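PDB 4BG2: PatF from Prochloron didemni, which probably takes part in patellamide biosynthesis as a member of the cyanobactin prenyltransferase family. Local coordinates for residues S162-R167 and T212-S217; F230-S235 and P241-Y246. One frame throughout, in Å; residues are numbered along the deposited sequence.

Interaction 1 (S162-R167 and T212-S217); sequences SDELTR and TQKNLS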
ATOM      1  N   SER A 162      20.813  -0.925  11.637  1.00 40.87           N
ATOM      2  CA  SER A 162      21.468  -0.453  12.857  1.00 43.08           C
ATOM      3  C   SER A 162      20.621  -0.783  14.091  1.00 43.97           C
ATOM      4  O   SER A 162      19.430  -1.105  13.975  1.00 42.71           O
ATOM      5  CB  SER A 162      21.743   1.059  12.775  1.00 42.85           C
ATOM      6  OG  SER A 162      20.550   1.823  12.807  1.00 42.36           O
ATOM      7  N   ASP A 163      21.251  -0.722  15.266  1.00 46.63           N
ATOM      8  CA  ASP A 163      20.556  -0.838  16.553  1.00 46.51           C
ATOM      9  C   ASP A 163      19.336   0.087  16.611  1.00 44.13           C
ATOM     10  O   ASP A 163      18.224  -0.365  16.905  1.00 42.38           O
ATOM     11  CB  ASP A 163      21.503  -0.477  17.705  1.00 49.89           C
ATOM     12  CG  ASP A 163      22.544  -1.557  17.986  1.00 53.53           C
ATOM     13  OD1 ASP A 163      22.369  -2.699  17.508  1.00 54.43           O
ATOM     14  OD2 ASP A 163      23.525  -1.263  18.710  1.00 55.76           O
ATOM     15  N   GLU A 164      19.556   1.373  16.327  1.00 41.67           N
ATOM     16  CA  GLU A 164      18.489   2.381  16.330  1.00 40.88           C
ATOM     17  C   GLU A 164      17.315   2.040  15.371  1.00 38.59           C
ATOM     18  O   GLU A 164      16.140   2.112  15.739  1.00 36.56           O
ATOM     19  CB  GLU A 164      19.082   3.736  15.966  1.00 42.52           C
ATOM     20  CG  GLU A 164      18.137   4.923  16.124  1.00 43.82           C
ATOM     21  CD  GLU A 164      18.728   6.244  15.594  1.00 46.29           C
ATOM     22  OE1 GLU A 164      19.799   6.229  14.937  1.00 46.53           O
ATOM     23  OE2 GLU A 164      18.103   7.305  15.826  1.00 48.12           O
ATOM     24  N   LEU A 165      17.640   1.679  14.137  1.00 36.89           N
ATOM     25  CA  LEU A 165      16.599   1.362  13.165  1.00 36.20           C
ATOM     26  C   LEU A 165      15.913   0.020  13.506  1.00 34.62           C
ATOM     27  O   LEU A 165      14.720  -0.117  13.346  1.00 33.71           O
ATOM     28  CB  LEU A 165      17.184   1.355  11.754  1.00 36.11           C
ATOM     29  CG  LEU A 165      16.223   1.085  10.607  1.00 37.70           C
ATOM     30  CD1 LEU A 165      14.956   1.941  10.715  1.00 37.43           C
ATOM     31  CD2 LEU A 165      16.954   1.332   9.287  1.00 37.80           C
ATOM     32  N   THR A 166      16.664  -0.948  14.008  1.00 35.80           N
ATOM     33  CA  THR A 166      16.068  -2.217  14.396  1.00 37.18           C
ATOM     34  C   THR A 166      14.965  -2.016  15.417  1.00 38.23           C
ATOM     35  O   THR A 166      13.885  -2.596  15.291  1.00 37.19           O
ATOM     36  CB  THR A 166      17.124  -3.192  14.941  1.00 38.57           C
ATOM     37  OG1 THR A 166      18.091  -3.437  13.920  1.00 39.20           O
ATOM     38  CG2 THR A 166      16.497  -4.532  15.364  1.00 38.79           C
ATOM     39  N   ARG A 167      15.223  -1.168  16.409  1.00 40.55           N
ATOM     40  CA  ARG A 167      14.218  -0.849  17.431  1.00 42.97           C
ATOM     41  C   ARG A 167      13.005  -0.133  16.844  1.00 37.90           C
ATOM     42  O   ARG A 167      11.881  -0.425  17.222  1.00 35.78           O
ATOM     43  CB  ARG A 167      14.833  -0.012  18.571  1.00 48.16           C
ATOM     44  CG  ARG A 167      15.923  -0.754  19.345  1.00 56.82           C
ATOM     45  CD  ARG A 167      15.388  -1.978  20.094  1.00 62.72           C
ATOM     46  NE  ARG A 167      14.454  -1.585  21.155  1.00 67.78           N
ATOM     47  CZ  ARG A 167      13.510  -2.366  21.680  1.00 72.41           C
ATOM     48  NH1 ARG A 167      13.338  -3.618  21.249  1.00 76.19           N
ATOM     49  NH2 ARG A 167      12.720  -1.883  22.637  1.00 71.64           N
ATOM     50  N   THR A 212      13.510   9.924  12.739  1.00 31.64           N
ATOM     51  CA  THR A 212      13.303  10.962  11.760  1.00 32.63           C
ATOM     52  C   THR A 212      13.998  12.275  12.147  1.00 34.29           C
ATOM     53  O   THR A 212      14.745  12.855  11.355  1.00 33.68           O
ATOM     54  CB  THR A 212      11.796  11.182  11.548  1.00 31.83           C
ATOM     55  OG1 THR A 212      11.244   9.985  11.009  1.00 31.34           O
ATOM     56  CG2 THR A 212      11.520  12.339  10.568  1.00 32.48           C
ATOM     57  N   GLN A 213      13.764  12.723  13.358  1.00 36.22           N
ATOM     58  CA  GLN A 213      14.372  13.979  13.826  1.00 41.61           C
ATOM     59  C   GLN A 213      15.888  13.915  13.796  1.00 42.21           C
ATOM     60  O   GLN A 213      16.516  14.840  13.328  1.00 44.09           O
ATOM     61  CB  GLN A 213      13.895  14.323  15.223  1.00 43.49           C
ATOM     62  CG  GLN A 213      12.419  14.649  15.276  1.00 45.83           C
ATOM     63  CD  GLN A 213      11.901  14.671  16.708  1.00 51.76           C
ATOM     64  OE1 GLN A 213      11.949  13.666  17.425  1.00 54.58           O
ATOM     65  NE2 GLN A 213      11.424  15.818  17.139  1.00 56.81           N
ATOM     66  N   LYS A 214      16.463  12.807  14.255  1.00 44.02           N
ATOM     67  CA  LYS A 214      17.924  12.644  14.277  1.00 47.05           C
ATOM     68  C   LYS A 214      18.568  12.366  12.928  1.00 44.38           C
ATOM     69  O   LYS A 214      19.696  12.780  12.686  1.00 42.22           O
ATOM     70  CB  LYS A 214      18.315  11.517  15.235  1.00 51.29           C
ATOM     71  CG  LYS A 214      17.977  11.798  16.690  1.00 57.98           C
ATOM     72  CD  LYS A 214      18.124  10.531  17.518  1.00 64.16           C
ATOM     73  CE  LYS A 214      17.987  10.811  19.008  1.00 71.02           C
ATOM     74  NZ  LYS A 214      18.217   9.571  19.809  1.00 73.58           N
ATOM     75  N   ASN A 215      17.874  11.644  12.048  1.00 42.34           N
ATOM     76  CA  ASN A 215      18.543  11.094  10.882  1.00 41.22           C
ATOM     77  C   ASN A 215      18.095  11.618   9.529  1.00 40.99           C
ATOM     78  O   ASN A 215      18.840  11.509   8.573  1.00 41.73           O
ATOM     79  CB  ASN A 215      18.445   9.561  10.911  1.00 40.78           C
ATOM     80  CG  ASN A 215      19.001   8.978  12.202  1.00 42.78           C
ATOM     81  OD1 ASN A 215      20.162   8.615  12.267  1.00 47.28           O
ATOM     82  ND2 ASN A 215      18.191   8.936  13.241  1.00 42.63           N
ATOM     83  N   LEU A 216      16.870  12.113   9.418  1.00 38.14           N
ATOM     84  CA  LEU A 216      16.328  12.412   8.107  1.00 36.08           C
ATOM     85  C   LEU A 216      16.452  13.900   7.808  1.00 36.43           C
ATOM     86  O   LEU A 216      16.702  14.695   8.699  1.00 36.54           O
ATOM     87  CB  LEU A 216      14.880  11.949   7.983  1.00 34.92           C
ATOM     88  CG  LEU A 216      14.650  10.439   8.025  1.00 34.92           C
ATOM     89  CD1 LEU A 216      13.202  10.132   7.691  1.00 34.52           C
ATOM     90  CD2 LEU A 216      15.596   9.674   7.096  1.00 34.90           C
ATOM     91  N   SER A 217      16.273  14.263   6.546  1.00 34.17           N
ATOM     92  CA  SER A 217      16.570  15.608   6.106  1.00 34.35           C
ATOM     93  C   SER A 217      15.633  16.637   6.750  1.00 36.19           C
ATOM     94  O   SER A 217      14.562  16.302   7.276  1.00 32.81           O
ATOM     95  CB  SER A 217      16.444  15.691   4.594  1.00 32.85           C
ATOM     96  OG  SER A 217      15.082  15.627   4.212  1.00 30.55           O
TER

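Interaction 2 (F230-S235 and P241-Y246); sequences FGAFFS and PILFFY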
ATOM      1  N   PHE A 230       2.418   9.430   9.196  1.00 29.06           N
ATOM      2  CA  PHE A 230       3.691   9.380   8.491  1.00 28.54           C
ATOM      3  C   PHE A 230       4.180   7.953   8.590  1.00 27.50           C
ATOM      4  O   PHE A 230       4.081   7.329   9.664  1.00 28.05           O
ATOM      5  CB  PHE A 230       4.700  10.327   9.159  1.00 28.91           C
ATOM      6  CG  PHE A 230       6.121  10.153   8.668  1.00 29.74           C
ATOM      7  CD1 PHE A 230       6.469  10.507   7.366  1.00 29.78           C
ATOM      8  CD2 PHE A 230       7.099   9.655   9.501  1.00 29.89           C
ATOM      9  CE1 PHE A 230       7.765  10.343   6.909  1.00 29.27           C
ATOM     10  CE2 PHE A 230       8.388   9.485   9.057  1.00 29.79           C
ATOM     11  CZ  PHE A 230       8.728   9.841   7.753  1.00 29.05           C
ATOM     12  N   GLY A 231       4.698   7.429   7.493  1.00 27.31           N
ATOM     13  CA  GLY A 231       5.234   6.063   7.478  1.00 26.56           C
ATOM     14  C   GLY A 231       6.469   5.958   6.619  1.00 26.13           C
ATOM     15  O   GLY A 231       6.723   6.789   5.763  1.00 26.65           O
ATOM     16  N   ALA A 232       7.248   4.931   6.858  1.00 25.78           N
ATOM     17  CA  ALA A 232       8.409   4.666   6.063  1.00 26.49           C
ATOM     18  C   ALA A 232       8.464   3.165   5.837  1.00 28.61           C
ATOM     19  O   ALA A 232       8.293   2.401   6.792  1.00 31.62           O
ATOM     20  CB  ALA A 232       9.653   5.141   6.786  1.00 27.54           C
ATOM     21  N   PHE A 233       8.714   2.737   4.608  1.00 27.50           N
ATOM     22  CA  PHE A 233       8.945   1.327   4.357  1.00 28.58           C
ATOM     23  C   PHE A 233      10.415   1.018   4.184  1.00 26.15           C
ATOM     24  O   PHE A 233      11.068   1.545   3.297  1.00 25.08           O
ATOM     25  CB  PHE A 233       8.173   0.849   3.127  1.00 30.80           C
ATOM     26  CG  PHE A 233       6.729   0.550   3.381  1.00 33.14           C
ATOM     27  CD1 PHE A 233       6.348  -0.368   4.335  1.00 36.40           C
ATOM     28  CD2 PHE A 233       5.744   1.140   2.604  1.00 37.24           C
ATOM     29  CE1 PHE A 233       5.012  -0.669   4.526  1.00 36.21           C
ATOM     30  CE2 PHE A 233       4.406   0.856   2.791  1.00 36.30           C
ATOM     31  CZ  PHE A 233       4.036  -0.037   3.768  1.00 38.48           C
ATOM     32  N   PHE A 234      10.934   0.167   5.059  1.00 23.78           N
ATOM     33  CA  PHE A 234      12.280  -0.372   4.931  1.00 24.28           C
ATOM     34  C   PHE A 234      12.264  -1.806   4.369  1.00 26.01           C
ATOM     35  O   PHE A 234      11.344  -2.587   4.630  1.00 25.30           O
ATOM     36  CB  PHE A 234      12.938  -0.367   6.299  1.00 25.45           C
ATOM     37  CG  PHE A 234      13.142   1.024   6.858  1.00 26.09           C
ATOM     38  CD1 PHE A 234      12.110   1.682   7.487  1.00 26.76           C
ATOM     39  CD2 PHE A 234      14.353   1.669   6.702  1.00 27.26           C
ATOM     40  CE1 PHE A 234      12.286   2.968   7.982  1.00 28.30           C
ATOM     41  CE2 PHE A 234      14.544   2.949   7.186  1.00 27.90           C
ATOM     42  CZ  PHE A 234      13.508   3.602   7.820  1.00 27.94           C
ATOM     43  N   SER A 235      13.298  -2.146   3.612  1.00 28.51           N
ATOM     44  CA  SER A 235      13.459  -3.497   3.090  1.00 30.57           C
ATOM     45  C   SER A 235      14.916  -3.736   2.797  1.00 32.51           C
ATOM     46  O   SER A 235      15.624  -2.818   2.408  1.00 31.62           O
ATOM     47  CB  SER A 235      12.680  -3.674   1.770  1.00 29.72           C
ATOM     48  OG  SER A 235      12.673  -5.034   1.319  1.00 29.91           O
ATOM     49  N   PRO A 241      14.670   3.958   2.635  1.00 30.63           N
ATOM     50  CA  PRO A 241      13.251   3.756   2.770  1.00 28.60           C
ATOM     51  C   PRO A 241      12.424   4.596   1.804  1.00 27.60           C
ATOM     52  O   PRO A 241      12.839   5.679   1.412  1.00 27.92           O
ATOM     53  CB  PRO A 241      12.973   4.210   4.208  1.00 29.35           C
ATOM     54  CG  PRO A 241      14.092   5.173   4.550  1.00 30.24           C
ATOM     55  CD  PRO A 241      15.271   4.594   3.839  1.00 31.56           C
ATOM     56  N   ILE A 242      11.224   4.133   1.510  1.00 27.21           N
ATOM     57  CA  ILE A 242      10.220   4.952   0.869  1.00 27.80           C
ATOM     58  C   ILE A 242       9.320   5.540   1.951  1.00 26.37           C
ATOM     59  O   ILE A 242       8.876   4.834   2.846  1.00 24.04           O
ATOM     60  CB  ILE A 242       9.456   4.172  -0.221  1.00 30.84           C
ATOM     61  CG1 ILE A 242       8.427   5.066  -0.898  1.00 34.07           C
ATOM     62  CG2 ILE A 242       8.779   2.931   0.339  1.00 31.38           C
ATOM     63  CD1 ILE A 242       8.047   4.552  -2.257  1.00 36.60           C
ATOM     64  N   LEU A 243       9.159   6.864   1.921  1.00 24.62           N
ATOM     65  CA  LEU A 243       8.442   7.591   2.954  1.00 25.34           C
ATOM     66  C   LEU A 243       7.058   7.826   2.463  1.00 24.36           C
ATOM     67  O   LEU A 243       6.879   8.098   1.296  1.00 25.50           O
ATOM     68  CB  LEU A 243       9.113   8.946   3.272  1.00 26.63           C
ATOM     69  CG  LEU A 243      10.621   8.936   3.512  1.00 27.99           C
ATOM     70  CD1 LEU A 243      11.139  10.336   3.873  1.00 29.64           C
ATOM     71  CD2 LEU A 243      11.003   7.947   4.612  1.00 29.04           C
ATOM     72  N   PHE A 244       6.074   7.713   3.342  1.00 24.55           N
ATOM     73  CA  PHE A 244       4.690   7.902   2.973  1.00 27.10           C
ATOM     74  C   PHE A 244       4.177   9.054   3.826  1.00 26.73           C
ATOM     75  O   PHE A 244       4.346   9.036   5.034  1.00 26.06           O
ATOM     76  CB  PHE A 244       3.848   6.656   3.307  1.00 28.77           C
ATOM     77  CG  PHE A 244       3.808   5.623   2.239  1.00 33.99           C
ATOM     78  CD1 PHE A 244       4.954   4.917   1.878  1.00 38.25           C
ATOM     79  CD2 PHE A 244       2.583   5.247   1.653  1.00 35.45           C
ATOM     80  CE1 PHE A 244       4.886   3.907   0.899  1.00 38.36           C
ATOM     81  CE2 PHE A 244       2.522   4.247   0.701  1.00 36.28           C
ATOM     82  CZ  PHE A 244       3.676   3.569   0.324  1.00 36.71           C
ATOM     83  N   PHE A 245       3.485   9.994   3.192  1.00 26.51           N
ATOM     84  CA  PHE A 245       2.864  11.116   3.878  1.00 28.04           C
ATOM     85  C   PHE A 245       1.360  11.076   3.607  1.00 28.84           C
ATOM     86  O   PHE A 245       0.958  11.370   2.492  1.00 28.93           O
ATOM     87  CB  PHE A 245       3.466  12.419   3.366  1.00 28.50           C
ATOM     88  CG  PHE A 245       4.957  12.468   3.477  1.00 28.65           C
ATOM     89  CD1 PHE A 245       5.561  12.873   4.666  1.00 29.75           C
ATOM     90  CD2 PHE A 245       5.755  12.098   2.416  1.00 27.50           C
ATOM     91  CE1 PHE A 245       6.937  12.913   4.776  1.00 31.71           C
ATOM     92  CE2 PHE A 245       7.127  12.130   2.518  1.00 28.49           C
ATOM     93  CZ  PHE A 245       7.723  12.533   3.700  1.00 30.47           C
ATOM     94  N   TYR A 246       0.557  10.723   4.621  1.00 29.71           N
ATOM     95  CA  TYR A 246      -0.900  10.586   4.494  1.00 31.44           C
ATOM     96  C   TYR A 246      -1.633  11.877   4.873  1.00 32.97           C
ATOM     97  O   TYR A 246      -1.374  12.456   5.917  1.00 31.95           O
ATOM     98  CB  TYR A 246      -1.431   9.398   5.333  1.00 33.40           C
ATOM     99  CG  TYR A 246      -1.449   8.042   4.570  1.00 34.70           C
ATOM    100  CD1 TYR A 246      -2.578   7.674   3.806  1.00 38.38           C
ATOM    101  CD2 TYR A 246      -0.383   7.150   4.606  1.00 35.31           C
ATOM    102  CE1 TYR A 246      -2.632   6.467   3.102  1.00 37.58           C
ATOM    103  CE2 TYR A 246      -0.430   5.931   3.896  1.00 36.08           C
ATOM    104  CZ  TYR A 246      -1.557   5.604   3.138  1.00 37.57           C
ATOM    105  OH  TYR A 246      -1.654   4.410   2.410  1.00 39.90           O
TER

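Interaction 1 (S162-R167 and T212-S217)
With CG of Glu164 anti to the backbone N (chi1 -171°) and the chain extended beyond it, the side chain reaches straight out from helix 163-172 toward Asn215, whose CG sits beside its own backbone N, opposite the carbonyl carbon. The two thus approach from opposite directions, bridging a pair of helices packed on the outside of an antiparallel beta barrel, as in the ABBA prenyltransferase fold. Asn215 ND2 donates to Glu164 OE2 at 3.1 Å. The bond is bent, with an angle of 145° at the hydrogen; it reaches OE2 from above the carboxylate plane, and the amide is turned 61° against the carboxylate. The stronger bond of ND2 goes to Tyr211 O, one turn back in its own helix, and limits the rotation of the amide.

The aliphatic part of Lys214 passes the carboxylate at a slant, its CD 3.6 Å from Glu164 OE2. Its NZ stays 4.6 Å from that oxygen, too far for a salt bridge, although the positive charge may still favour the carboxylate. The long Glu164 suits this thin surface contact because it can reach the other helix, where the short amide of Asn215 offers an N-H.

Ser162 starts the first helix as its N-cap: OG accepts from Leu165 N at 3.2 Å, while Ser162 O takes two donors, Thr166 N and, 2.7 Å away, Thr166 OG1.

Interaction 2 (F230-S235 and P241-Y246)
Phe233 and Phe244 meet on one face of an antiparallel beta hairpin, part of the sheet that closes into the barrel. They form an offset edge-to-face pair with planes at 90°: the CD2 edge of Phe233 approaches CE1 of Phe244 to 3.4 Å. Gly231, the pair partner of Phe244, puts no side chain on this face. Four backbone bonds set the register, Gly231 exchanging two with Phe244 and Phe233 two with Ile242.

Buried rings pack as tightly on the other face. Phe230 lies alongside Phe245, their rings oblique with CE1 to CE1 at 3.4 Å. Next to them the small Ala232 lets its CB rest 3.8 Å from Leu243 CD2, and helix 218-223 covers Leu243 and Phe245.

Toward the turn the contact is looser: Pro241 and Ile242 are partly exposed, and the bond from Ile242 N to Phe233 O is longer and more bent (3.1 Å, 147°). The exception is Phe234, whose flat ring offers a face to the CH groups of Pro241, with CB 3.7 Å from the ring centroid, a CH-pi contact.

Since backbone groups supply the cross-strand hydrogen bonds, cohesion here comes from regular pairing plus aromatic and aliphatic burial, without charge.

Overall arrangement
Interaction 1 comes first along the chain and closes before interaction 2 opens; their centres lie about 13 Å apart on the same side of the molecule. Residues 162-167 and 212-217 belong to outer helices 163-172 and 206-215, whereas 230-235 and 241-246 lie on the neighbouring barrel strands 229-233 and 242-247. The centre of interaction 1 is about 22 Å, and that of interaction 2 about 10 Å, from the centre of the chain. The layers touch directly: Leu165 CD2 packs 3.6 Å from Phe234 CE2, and Thr212 OG1 lies 3.5 Å from Phe230 CE2. Polar bridging at the surface thus gives way to apolar packing beneath, where the helical layer meets a barrel wall of the kind that encloses the active site in ABBA prenyltransferases.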